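Encapsidation protein (Bacillus phage phi29, PDB 5HD9) probably hydrolyses ATP through its N-terminal ASCE-type domain to drive packaging of the viral DNA as part of the phage motor. Local coordinates at residues A[1-5]-A[188-193]; A[20-24]-A[154-158]; A[42-47]-A[106-110]. All blocks are in the same frame, centred on the assembly; numbering follows the deposited sequence.

Contact 1. Residues A[1-5]-A[188-193]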
ATOM      1  N   SER A   1      11.531   7.707  -5.096  1.00 28.80           N
ATOM      2  CA  SER A   1      12.719   7.493  -4.280  1.00 28.05           C
ATOM      3  C   SER A   1      13.974   7.557  -5.146  1.00 24.60           C
ATOM      4  O   SER A   1      13.891   7.760  -6.356  1.00 24.76           O
ATOM      5  CB  SER A   1      12.639   6.148  -3.559  1.00 26.85           C
ATOM      6  OG  SER A   1      12.924   5.082  -4.447  1.00 31.19           O
ATOM      7  N   LEU A   2      15.136   7.376  -4.526  1.00 24.31           N
ATOM      8  CA  LEU A   2      16.408   7.501  -5.230  1.00 25.99           C
ATOM      9  C   LEU A   2      16.563   6.492  -6.363  1.00 25.74           C
ATOM     10  O   LEU A   2      17.099   6.824  -7.421  1.00 26.07           O
ATOM     11  CB  LEU A   2      17.572   7.343  -4.249  1.00 27.50           C
ATOM     12  CG  LEU A   2      17.841   8.553  -3.354  1.00 29.04           C
ATOM     13  CD1 LEU A   2      18.747   8.161  -2.203  1.00 31.49           C
ATOM     14  CD2 LEU A   2      18.456   9.687  -4.161  1.00 29.87           C
ATOM     15  N   PHE A   3      16.097   5.266  -6.145  1.00 25.38           N
ATOM     16  CA  PHE A   3      16.345   4.186  -7.096  1.00 30.05           C
ATOM     17  C   PHE A   3      15.062   3.566  -7.648  1.00 28.30           C
ATOM     18  O   PHE A   3      15.081   2.982  -8.734  1.00 29.28           O
ATOM     19  CB  PHE A   3      17.219   3.113  -6.439  1.00 34.17           C
ATOM     20  CG  PHE A   3      18.557   3.630  -5.985  1.00 35.56           C
ATOM     21  CD1 PHE A   3      19.489   4.075  -6.908  1.00 36.05           C
ATOM     22  CD2 PHE A   3      18.881   3.680  -4.640  1.00 35.29           C
ATOM     23  CE1 PHE A   3      20.720   4.559  -6.499  1.00 34.49           C
ATOM     24  CE2 PHE A   3      20.111   4.162  -4.225  1.00 37.71           C
ATOM     25  CZ  PHE A   3      21.031   4.600  -5.156  1.00 38.19           C
ATOM     26  N   TYR A   4      13.954   3.697  -6.918  1.00 25.43           N
ATOM     27  CA  TYR A   4      12.657   3.225  -7.409  1.00 22.34           C
ATOM     28  C   TYR A   4      11.747   4.391  -7.780  1.00 20.44           C
ATOM     29  O   TYR A   4      11.442   5.242  -6.948  1.00 17.67           O
ATOM     30  CB  TYR A   4      11.955   2.342  -6.374  1.00 19.26           C
ATOM     31  CG  TYR A   4      10.557   1.941  -6.804  1.00 17.50           C
ATOM     32  CD1 TYR A   4      10.362   0.988  -7.795  1.00 16.75           C
ATOM     33  CD2 TYR A   4       9.435   2.535  -6.239  1.00 15.69           C
ATOM     34  CE1 TYR A   4       9.089   0.624  -8.204  1.00 14.91           C
ATOM     35  CE2 TYR A   4       8.158   2.176  -6.637  1.00 15.25           C
ATOM     36  CZ  TYR A   4       7.989   1.223  -7.621  1.00 16.09           C
ATOM     37  OH  TYR A   4       6.719   0.869  -8.022  1.00 14.96           O
ATOM     38  N   ASN A   5      11.321   4.411  -9.040  1.00 21.99           N
ATOM     39  CA  ASN A   5      10.419   5.436  -9.554  1.00 22.41           C
ATOM     40  C   ASN A   5       9.035   4.839  -9.800  1.00 18.28           C
ATOM     41  O   ASN A   5       8.863   4.059 -10.736  1.00 16.48           O
ATOM     42  CB  ASN A   5      10.972   6.032 -10.853  1.00 25.84           C
ATOM     43  CG  ASN A   5      10.156   7.212 -11.352  1.00 27.05           C
ATOM     44  OD1 ASN A   5       9.107   7.543 -10.796  1.00 23.36           O
ATOM     45  ND2 ASN A   5      10.638   7.853 -12.413  1.00 31.80           N
ATOM     46  N   PRO A 188      10.291  -4.806  -9.702  1.00 17.28           N
ATOM     47  CA  PRO A 188      11.311  -3.794  -9.990  1.00 20.20           C
ATOM     48  C   PRO A 188      12.721  -4.366 -10.009  1.00 21.74           C
ATOM     49  O   PRO A 188      13.060  -5.203  -9.174  1.00 24.98           O
ATOM     50  CB  PRO A 188      11.154  -2.787  -8.842  1.00 21.44           C
ATOM     51  CG  PRO A 188       9.845  -3.100  -8.199  1.00 21.88           C
ATOM     52  CD  PRO A 188       9.620  -4.555  -8.415  1.00 20.08           C
ATOM     53  N   ASP A 189      13.523  -3.908 -10.962  1.00 23.91           N
ATOM     54  CA  ASP A 189      14.934  -4.269 -11.037  1.00 31.87           C
ATOM     55  C   ASP A 189      15.772  -3.059 -10.642  1.00 30.10           C
ATOM     56  O   ASP A 189      16.850  -2.824 -11.190  1.00 33.95           O
ATOM     57  CB  ASP A 189      15.295  -4.745 -12.448  1.00 41.06           C
ATOM     58  CG  ASP A 189      14.872  -3.759 -13.524  1.00 46.11           C
ATOM     59  OD1 ASP A 189      15.519  -2.698 -13.655  1.00 47.84           O
ATOM     60  OD2 ASP A 189      13.893  -4.046 -14.244  1.00 47.63           O
ATOM     61  N   SER A 190      15.265  -2.302  -9.673  1.00 29.96           N
ATOM     62  CA  SER A 190      15.805  -0.984  -9.348  1.00 33.86           C
ATOM     63  C   SER A 190      17.218  -1.027  -8.770  1.00 32.28           C
ATOM     64  O   SER A 190      18.021  -0.128  -9.033  1.00 34.26           O
ATOM     65  CB  SER A 190      14.869  -0.266  -8.366  1.00 39.82           C
ATOM     66  OG  SER A 190      14.650  -1.034  -7.195  1.00 41.70           O
ATOM     67  N   LEU A 191      17.522  -2.062  -7.991  1.00 27.87           N
ATOM     68  CA  LEU A 191      18.801  -2.134  -7.287  1.00 30.02           C
ATOM     69  C   LEU A 191      19.792  -3.093  -7.953  1.00 29.57           C
ATOM     70  O   LEU A 191      20.814  -3.449  -7.365  1.00 31.14           O
ATOM     71  CB  LEU A 191      18.568  -2.530  -5.826  1.00 31.91           C
ATOM     72  CG  LEU A 191      17.751  -1.496  -5.035  1.00 36.24           C
ATOM     73  CD1 LEU A 191      17.422  -1.988  -3.635  1.00 40.57           C
ATOM     74  CD2 LEU A 191      18.477  -0.156  -4.961  1.00 36.87           C
ATOM     75  N   ASP A 192      19.488  -3.504  -9.179  1.00 28.65           N
ATOM     76  CA  ASP A 192      20.479  -4.150 -10.029  1.00 32.58           C
ATOM     77  C   ASP A 192      21.168  -3.058 -10.844  1.00 30.99           C
ATOM     78  O   ASP A 192      20.639  -2.601 -11.857  1.00 29.54           O
ATOM     79  CB  ASP A 192      19.837  -5.195 -10.946  1.00 32.63           C
ATOM     80  CG  ASP A 192      20.869  -6.068 -11.654  1.00 36.98           C
ATOM     81  OD1 ASP A 192      22.025  -5.623 -11.822  1.00 35.73           O
ATOM     82  OD2 ASP A 192      20.522  -7.203 -12.044  1.00 39.35           O
ATOM     83  N   PHE A 193      22.345  -2.639 -10.387  1.00 32.56           N
ATOM     84  CA  PHE A 193      23.041  -1.493 -10.968  1.00 34.54           C
ATOM     85  C   PHE A 193      23.932  -1.878 -12.144  1.00 35.79           C
ATOM     86  O   PHE A 193      24.468  -1.017 -12.840  1.00 37.90           O
ATOM     87  CB  PHE A 193      23.890  -0.798  -9.898  1.00 36.99           C
ATOM     88  CG  PHE A 193      23.093  -0.008  -8.891  1.00 37.40           C
ATOM     89  CD1 PHE A 193      21.715   0.127  -9.001  1.00 35.29           C
ATOM     90  CD2 PHE A 193      23.732   0.610  -7.831  1.00 41.92           C
ATOM     91  CE1 PHE A 193      20.997   0.858  -8.067  1.00 36.82           C
ATOM     92  CE2 PHE A 193      23.020   1.340  -6.899  1.00 42.20           C
ATOM     93  CZ  PHE A 193      21.655   1.464  -7.016  1.00 43.47           C
TER
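F3 and F193 meet at the surface, where CZ of F193 lies over one face of the F3 ring, near its rim, 3.3 Å from F3 CE1. The two ring planes are inclined at 47° with centroids 4.9 Å apart, an oblique pairing. L2 CB of the same N-terminal segment lies over the opposite face of F3, so the ring is held between its own neighbour and F193. Beside it, CD2 of L191 touches F3 CB at 3.8 Å, the two side chains crossing at about a right angle. Further in, S190 CB rests against the carbonyl oxygen of F3 at 3.3 Å, and the ring of Y4 meets P188, with Y4 CE1 3.8 Å from P188 CG. No hydrogen bond links the two segments; mainly apolar contacts join the N-terminal loop before helix 7-11 to the C-terminal loop after strand 183-186, at one end of the P-loop NTPase fold. A type I turn runs from D189 to D192, with L191 within it and F193 just after it. Within the N-terminal segment, S1 N and S1 OG both donate to Y4 O, with S1 OG 2.9 Å from Y4 O and on a lone pair. With CG of Y4 anti to the backbone N (chi1 175°), the ring extends inward between P188 and helix 26-42, and its hydroxyl is hydrogen-bonded to E186. The hydroxyl of S190 is hydrogen-bonded to K27 NZ, the lysine of a probable Walker A motif.

Contact 2. Residues A[20-24]-A[154-158]; sequences IGARG and SNAVS
I20 and V157 cross at about a right angle, I20 CD1 against V157 CG2 at 3.8 Å, at the start of a probable P-loop (Walker A) that links strand 16-19 to helix 26-42. The chi1 of I20, 64°, sets CG1 between the backbone N and the carbonyl carbon, and the extended side chain reaches V157. Next to this apolar pair the loops are joined through main-chain atoms. G21 N donates to A156 O at 2.8 Å, from above the carbonyl plane, while A22 N reaches S154 O at 3.1 Å in the carbonyl plane, on a lone pair. S154 O lies 3.4 Å from the methyl CB of A22 and takes a CA-H...O contact from I20. The S154 hydroxyl serves its own segment, where OG accepts from A156 N at 2.9 Å in an ST turn just after strand 149-153. N155 starts out away from the P-loop, but its amide folds back: with CG beside the backbone N (chi1 -55°), ND2 points at A22 O as a donor. At 2.3 Å, N155 ND2 to A22 O is too short for an ordinary hydrogen bond, so this detail is doubtful; N155 CA makes a CA-H...O contact with A22 O at 3.1 Å.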
ATOM      1  N   ILE A  20       6.518  -6.570  -6.128  1.00 15.20           N
ATOM      2  CA  ILE A  20       7.136  -7.690  -5.425  1.00 17.80           C
ATOM      3  C   ILE A  20       8.609  -7.847  -5.780  1.00 21.67           C
ATOM      4  O   ILE A  20       9.104  -7.242  -6.732  1.00 21.64           O
ATOM      5  CB  ILE A  20       6.389  -9.005  -5.723  1.00 20.85           C
ATOM      6  CG1 ILE A  20       6.487  -9.362  -7.212  1.00 19.26           C
ATOM      7  CG2 ILE A  20       4.930  -8.881  -5.287  1.00 21.56           C
ATOM      8  CD1 ILE A  20       5.851 -10.693  -7.569  1.00 18.42           C
ATOM      9  N   GLY A  21       9.308  -8.665  -4.999  1.00 22.04           N
ATOM     10  CA  GLY A  21      10.747  -8.790  -5.120  1.00 26.11           C
ATOM     11  C   GLY A  21      11.431  -7.517  -4.664  1.00 29.42           C
ATOM     12  O   GLY A  21      12.638  -7.351  -4.837  1.00 32.84           O
ATOM     13  N   ALA A  22      10.642  -6.614  -4.087  1.00 30.42           N
ATOM     14  CA  ALA A  22      11.122  -5.306  -3.667  1.00 34.26           C
ATOM     15  C   ALA A  22      12.238  -5.439  -2.647  1.00 46.63           C
ATOM     16  O   ALA A  22      12.013  -5.871  -1.521  1.00 56.45           O
ATOM     17  CB  ALA A  22       9.971  -4.485  -3.091  1.00 28.16           C
ATOM     18  N   ARG A  23      13.450  -5.069  -3.037  1.00 44.38           N
ATOM     19  CA  ARG A  23      14.569  -5.118  -2.110  1.00 43.88           C
ATOM     20  C   ARG A  23      14.653  -3.799  -1.353  1.00 46.97           C
ATOM     21  O   ARG A  23      14.413  -2.725  -1.911  1.00 46.28           O
ATOM     22  CB  ARG A  23      15.860  -5.444  -2.853  1.00 41.03           C
ATOM     23  CG  ARG A  23      15.892  -6.902  -3.278  1.00 42.13           C
ATOM     24  CD  ARG A  23      16.939  -7.185  -4.331  1.00 42.75           C
ATOM     25  NE  ARG A  23      18.244  -7.496  -3.753  1.00 43.42           N
ATOM     26  CZ  ARG A  23      19.407  -7.131  -4.286  1.00 40.32           C
ATOM     27  NH1 ARG A  23      19.441  -6.421  -5.406  1.00 37.82           N
ATOM     28  NH2 ARG A  23      20.540  -7.468  -3.691  1.00 44.36           N
ATOM     29  N   GLY A  24      14.985  -3.909  -0.071  1.00 51.56           N
ATOM     30  CA  GLY A  24      14.749  -2.858   0.899  1.00 52.96           C
ATOM     31  C   GLY A  24      15.238  -1.466   0.561  1.00 52.70           C
ATOM     32  O   GLY A  24      16.414  -1.281   0.250  1.00 59.21           O
ATOM     33  N   SER A 154       5.795  -6.177  -1.279  1.00 15.50           N
ATOM     34  CA  SER A 154       6.462  -7.284  -0.602  1.00 16.82           C
ATOM     35  C   SER A 154       7.903  -7.433  -1.065  1.00 19.85           C
ATOM     36  O   SER A 154       8.214  -7.213  -2.237  1.00 20.79           O
ATOM     37  CB  SER A 154       5.710  -8.595  -0.840  1.00 17.71           C
ATOM     38  OG  SER A 154       6.402  -9.683  -0.252  1.00 17.72           O
ATOM     39  N   ASN A 155       8.777  -7.806  -0.135  1.00 20.69           N
ATOM     40  CA  ASN A 155      10.152  -8.146  -0.468  1.00 24.81           C
ATOM     41  C   ASN A 155      10.214  -9.561  -1.023  1.00 24.88           C
ATOM     42  O   ASN A 155      11.203  -9.962  -1.635  1.00 26.60           O
ATOM     43  CB  ASN A 155      11.065  -8.016   0.756  1.00 31.39           C
ATOM     44  CG  ASN A 155      10.989  -6.646   1.408  1.00 44.74           C
ATOM     45  OD1 ASN A 155      10.754  -6.538   2.611  1.00 49.07           O
ATOM     46  ND2 ASN A 155      11.194  -5.595   0.621  1.00 50.65           N
ATOM     47  N   ALA A 156       9.142 -10.314  -0.800  1.00 23.71           N
ATOM     48  CA  ALA A 156       9.042 -11.673  -1.309  1.00 24.37           C
ATOM     49  C   ALA A 156       8.567 -11.661  -2.749  1.00 24.36           C
ATOM     50  O   ALA A 156       8.180 -10.623  -3.287  1.00 24.08           O
ATOM     51  CB  ALA A 156       8.097 -12.495  -0.453  1.00 26.30           C
ATOM     52  N   VAL A 157       8.595 -12.830  -3.369  1.00 27.33           N
ATOM     53  CA  VAL A 157       8.162 -12.967  -4.747  1.00 31.26           C
ATOM     54  C   VAL A 157       7.532 -14.355  -4.874  1.00 35.19           C
ATOM     55  O   VAL A 157       7.868 -15.152  -5.745  1.00 41.59           O
ATOM     56  CB  VAL A 157       9.351 -12.719  -5.725  1.00 33.36           C
ATOM     57  CG1 VAL A 157      10.551 -13.567  -5.345  1.00 41.17           C
ATOM     58  CG2 VAL A 157       8.954 -12.903  -7.199  1.00 30.17           C
ATOM     59  N   SER A 158       6.619 -14.638  -3.948  1.00 31.92           N
ATOM     60  CA  SER A 158       5.766 -15.813  -4.044  1.00 31.25           C
ATOM     61  C   SER A 158       4.700 -15.544  -5.091  1.00 26.57           C
ATOM     62  O   SER A 158       3.747 -14.804  -4.849  1.00 21.11           O
ATOM     63  CB  SER A 158       5.123 -16.145  -2.697  1.00 32.25           C
ATOM     64  OG  SER A 158       4.196 -17.208  -2.830  1.00 34.44           O
TER

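Contact 3. Residues A[42-47]-A[106-110]; sequences YGEQFI and YPNVS
Q45 and V109 pair in register as neighbours in parallel strands, their CA atoms 4.3 Å apart, and two backbone hydrogen bonds fasten the start of the pairing. Q45 N donates to N108 O at 2.8 Å, almost straight at 171°, and S110 N returns a bond to Q45 O at 3.0 Å. Side chains extend this polar seam beyond the strands. The chain of Q45, extended beyond CG, lies beside the turn at P107 and N108; its OE1 accepts from N108 N at 2.9 Å, nearly along the C=O axis, and touches P107 CD. The other end of that amide, NE2, is hydrogen-bonded to L88 O, so both ends of the flat group are held. The N108 side chain reaches G43: with CG anti to the backbone N (chi1 -167°), its ND2 donates to G43 O at 3.1 Å from well above the carbonyl plane. A carboxylate takes the hydroxyl of S110, whose OG gives a short 2.5 Å bond to E44 OE1 from above the carboxylate plane. R38 forms a salt bridge with E44 OE2, which probably keeps the carboxylate ionised. Apolar contacts centre on I47, where CG1 lies 4.0 Å from V109 CG1, while CD1 approaches the Y106 ring obliquely. Helix 130-141 covers this group through V141, which touches I47, Y106 and V109. Q45, on the same face as V109, also touches F39 of helix 26-42, while F46 points to the other face and touches P35 of that helix. Strand 45-50 is flanked in the central sheet by strands 87-94 and 109-115.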
ATOM      1  N   TYR A  42      -4.111  17.724  -3.097  1.00 14.35           N
ATOM      2  CA  TYR A  42      -5.519  17.547  -3.457  1.00 14.74           C
ATOM      3  C   TYR A  42      -6.424  17.113  -2.301  1.00 12.70           C
ATOM      4  O   TYR A  42      -7.628  16.931  -2.488  1.00 15.39           O
ATOM      5  CB  TYR A  42      -5.625  16.525  -4.591  1.00 15.23           C
ATOM      6  CG  TYR A  42      -4.755  16.852  -5.782  1.00 18.78           C
ATOM      7  CD1 TYR A  42      -5.012  17.968  -6.566  1.00 20.64           C
ATOM      8  CD2 TYR A  42      -3.678  16.044  -6.125  1.00 21.33           C
ATOM      9  CE1 TYR A  42      -4.217  18.274  -7.656  1.00 28.51           C
ATOM     10  CE2 TYR A  42      -2.880  16.341  -7.212  1.00 24.45           C
ATOM     11  CZ  TYR A  42      -3.154  17.456  -7.974  1.00 26.76           C
ATOM     12  OH  TYR A  42      -2.361  17.753  -9.058  1.00 26.14           O
ATOM     13  N   GLY A  43      -5.854  16.950  -1.111  1.00 12.65           N
ATOM     14  CA  GLY A  43      -6.630  16.550   0.052  1.00 14.26           C
ATOM     15  C   GLY A  43      -7.085  15.102   0.004  1.00 12.62           C
ATOM     16  O   GLY A  43      -7.966  14.694   0.762  1.00 12.12           O
ATOM     17  N   GLU A  44      -6.493  14.328  -0.900  1.00 12.13           N
ATOM     18  CA  GLU A  44      -6.755  12.896  -0.974  1.00 11.76           C
ATOM     19  C   GLU A  44      -6.158  12.200   0.240  1.00 12.91           C
ATOM     20  O   GLU A  44      -4.991  12.411   0.577  1.00 11.76           O
ATOM     21  CB  GLU A  44      -6.173  12.295  -2.258  1.00 13.17           C
ATOM     22  CG  GLU A  44      -6.761  12.863  -3.534  1.00 15.77           C
ATOM     23  CD  GLU A  44      -6.163  12.236  -4.787  1.00 15.67           C
ATOM     24  OE1 GLU A  44      -5.373  11.276  -4.664  1.00 13.69           O
ATOM     25  OE2 GLU A  44      -6.479  12.710  -5.897  1.00 15.89           O
ATOM     26  N   GLN A  45      -6.961  11.370   0.895  1.00 10.38           N
ATOM     27  CA  GLN A  45      -6.511  10.661   2.085  1.00  9.73           C
ATOM     28  C   GLN A  45      -6.011   9.270   1.722  1.00 10.23           C
ATOM     29  O   GLN A  45      -6.193   8.810   0.592  1.00 11.62           O
ATOM     30  CB  GLN A  45      -7.641  10.587   3.108  1.00 11.12           C
ATOM     31  CG  GLN A  45      -8.027  11.952   3.658  1.00 13.25           C
ATOM     32  CD  GLN A  45      -9.333  11.932   4.419  1.00 13.91           C
ATOM     33  OE1 GLN A  45     -10.339  11.407   3.940  1.00 15.00           O
ATOM     34  NE2 GLN A  45      -9.325  12.507   5.615  1.00 13.34           N
ATOM     35  N   PHE A  46      -5.366   8.605   2.674  1.00 10.01           N
ATOM     36  CA  PHE A  46      -4.767   7.307   2.396  1.00  8.98           C
ATOM     37  C   PHE A  46      -4.872   6.365   3.583  1.00 10.98           C
ATOM     38  O   PHE A  46      -5.004   6.801   4.728  1.00  9.72           O
ATOM     39  CB  PHE A  46      -3.300   7.477   1.996  1.00  9.11           C
ATOM     40  CG  PHE A  46      -2.412   7.953   3.117  1.00 12.26           C
ATOM     41  CD1 PHE A  46      -2.286   9.303   3.393  1.00 12.99           C
ATOM     42  CD2 PHE A  46      -1.697   7.049   3.886  1.00 14.87           C
ATOM     43  CE1 PHE A  46      -1.469   9.744   4.423  1.00 14.32           C
ATOM     44  CE2 PHE A  46      -0.879   7.482   4.917  1.00 14.52           C
ATOM     45  CZ  PHE A  46      -0.765   8.830   5.184  1.00 14.94           C
ATOM     46  N   ILE A  47      -4.821   5.069   3.290  1.00 11.98           N
ATOM     47  CA  ILE A  47      -4.834   4.044   4.321  1.00 12.41           C
ATOM     48  C   ILE A  47      -3.601   3.160   4.194  1.00 10.51           C
ATOM     49  O   ILE A  47      -3.296   2.642   3.121  1.00 11.93           O
ATOM     50  CB  ILE A  47      -6.109   3.174   4.254  1.00 12.27           C
ATOM     51  CG1 ILE A  47      -7.345   4.055   4.453  1.00 11.93           C
ATOM     52  CG2 ILE A  47      -6.056   2.070   5.314  1.00 12.51           C
ATOM     53  CD1 ILE A  47      -8.656   3.315   4.432  1.00 12.21           C
ATOM     54  N   TYR A 106     -14.392   7.592   6.601  1.00 17.07           N
ATOM     55  CA  TYR A 106     -13.287   7.673   5.652  1.00 16.83           C
ATOM     56  C   TYR A 106     -13.730   8.521   4.457  1.00 19.21           C
ATOM     57  O   TYR A 106     -14.135   7.982   3.430  1.00 17.28           O
ATOM     58  CB  TYR A 106     -12.860   6.272   5.203  1.00 15.81           C
ATOM     59  CG  TYR A 106     -12.490   5.361   6.354  1.00 15.64           C
ATOM     60  CD1 TYR A 106     -11.225   5.411   6.922  1.00 16.37           C
ATOM     61  CD2 TYR A 106     -13.406   4.459   6.875  1.00 17.87           C
ATOM     62  CE1 TYR A 106     -10.881   4.586   7.975  1.00 18.23           C
ATOM     63  CE2 TYR A 106     -13.071   3.628   7.932  1.00 17.87           C
ATOM     64  CZ  TYR A 106     -11.806   3.697   8.476  1.00 18.30           C
ATOM     65  OH  TYR A 106     -11.460   2.879   9.528  1.00 17.61           O
ATOM     66  N   PRO A 107     -13.666   9.855   4.599  1.00 19.27           N
ATOM     67  CA  PRO A 107     -14.306  10.773   3.646  1.00 19.35           C
ATOM     68  C   PRO A 107     -13.743  10.779   2.223  1.00 18.37           C
ATOM     69  O   PRO A 107     -14.537  10.858   1.288  1.00 18.79           O
ATOM     70  CB  PRO A 107     -14.088  12.148   4.294  1.00 21.44           C
ATOM     71  CG  PRO A 107     -13.887  11.860   5.740  1.00 22.96           C
ATOM     72  CD  PRO A 107     -13.129  10.580   5.765  1.00 21.61           C
ATOM     73  N   ASN A 108     -12.425  10.715   2.051  1.00 16.33           N
ATOM     74  CA  ASN A 108     -11.834  10.950   0.733  1.00 18.13           C
ATOM     75  C   ASN A 108     -10.557  10.153   0.482  1.00 16.47           C
ATOM     76  O   ASN A 108      -9.538  10.709   0.076  1.00 14.15           O
ATOM     77  CB  ASN A 108     -11.552  12.447   0.566  1.00 22.71           C
ATOM     78  CG  ASN A 108     -11.241  12.833  -0.871  1.00 23.46           C
ATOM     79  OD1 ASN A 108     -11.748  12.227  -1.814  1.00 19.88           O
ATOM     80  ND2 ASN A 108     -10.401  13.847  -1.040  1.00 24.42           N
ATOM     81  N   VAL A 109     -10.618   8.847   0.716  1.00 13.60           N
ATOM     82  CA  VAL A 109      -9.471   7.975   0.489  1.00 14.20           C
ATOM     83  C   VAL A 109      -9.336   7.664  -0.999  1.00 13.71           C
ATOM     84  O   VAL A 109     -10.319   7.332  -1.657  1.00 12.88           O
ATOM     85  CB  VAL A 109      -9.599   6.658   1.288  1.00 15.09           C
ATOM     86  CG1 VAL A 109      -8.445   5.710   0.970  1.00 14.69           C
ATOM     87  CG2 VAL A 109      -9.656   6.948   2.783  1.00 17.32           C
ATOM     88  N   SER A 110      -8.119   7.779  -1.527  1.00 12.61           N
ATOM     89  CA  SER A 110      -7.862   7.436  -2.926  1.00 15.89           C
ATOM     90  C   SER A 110      -6.677   6.482  -3.081  1.00 15.02           C
ATOM     91  O   SER A 110      -6.478   5.914  -4.151  1.00 15.36           O
ATOM     92  CB  SER A 110      -7.618   8.701  -3.752  1.00 24.91           C
ATOM     93  OG  SER A 110      -6.308   9.200  -3.551  1.00 32.30           O
TER

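How the contacts relate
Along the chain the segments run 1-5, 20-24, 42-47, 106-110, 154-158 and 188-193, so contact 1 encloses contact 2, which encloses contact 3. Contacts 1 and 2 adjoin, with centres 13 Å apart: P188 CD lies 3.2 Å from I20 O, and L191 packs on the backbone of R23 and G24. Contact 3 lies about 26 Å from contact 2, centre to centre, on the opposite side of the chain's centre. One mixed sheet connects them, with strands 45-50, 109-115, 149-153, 16-19 and 183-186 adjacent in that order. Helix 26-42 runs from the probable P-loop of contact 2 to 42-47, thus linking the likely nucleotide-binding end to contact 3.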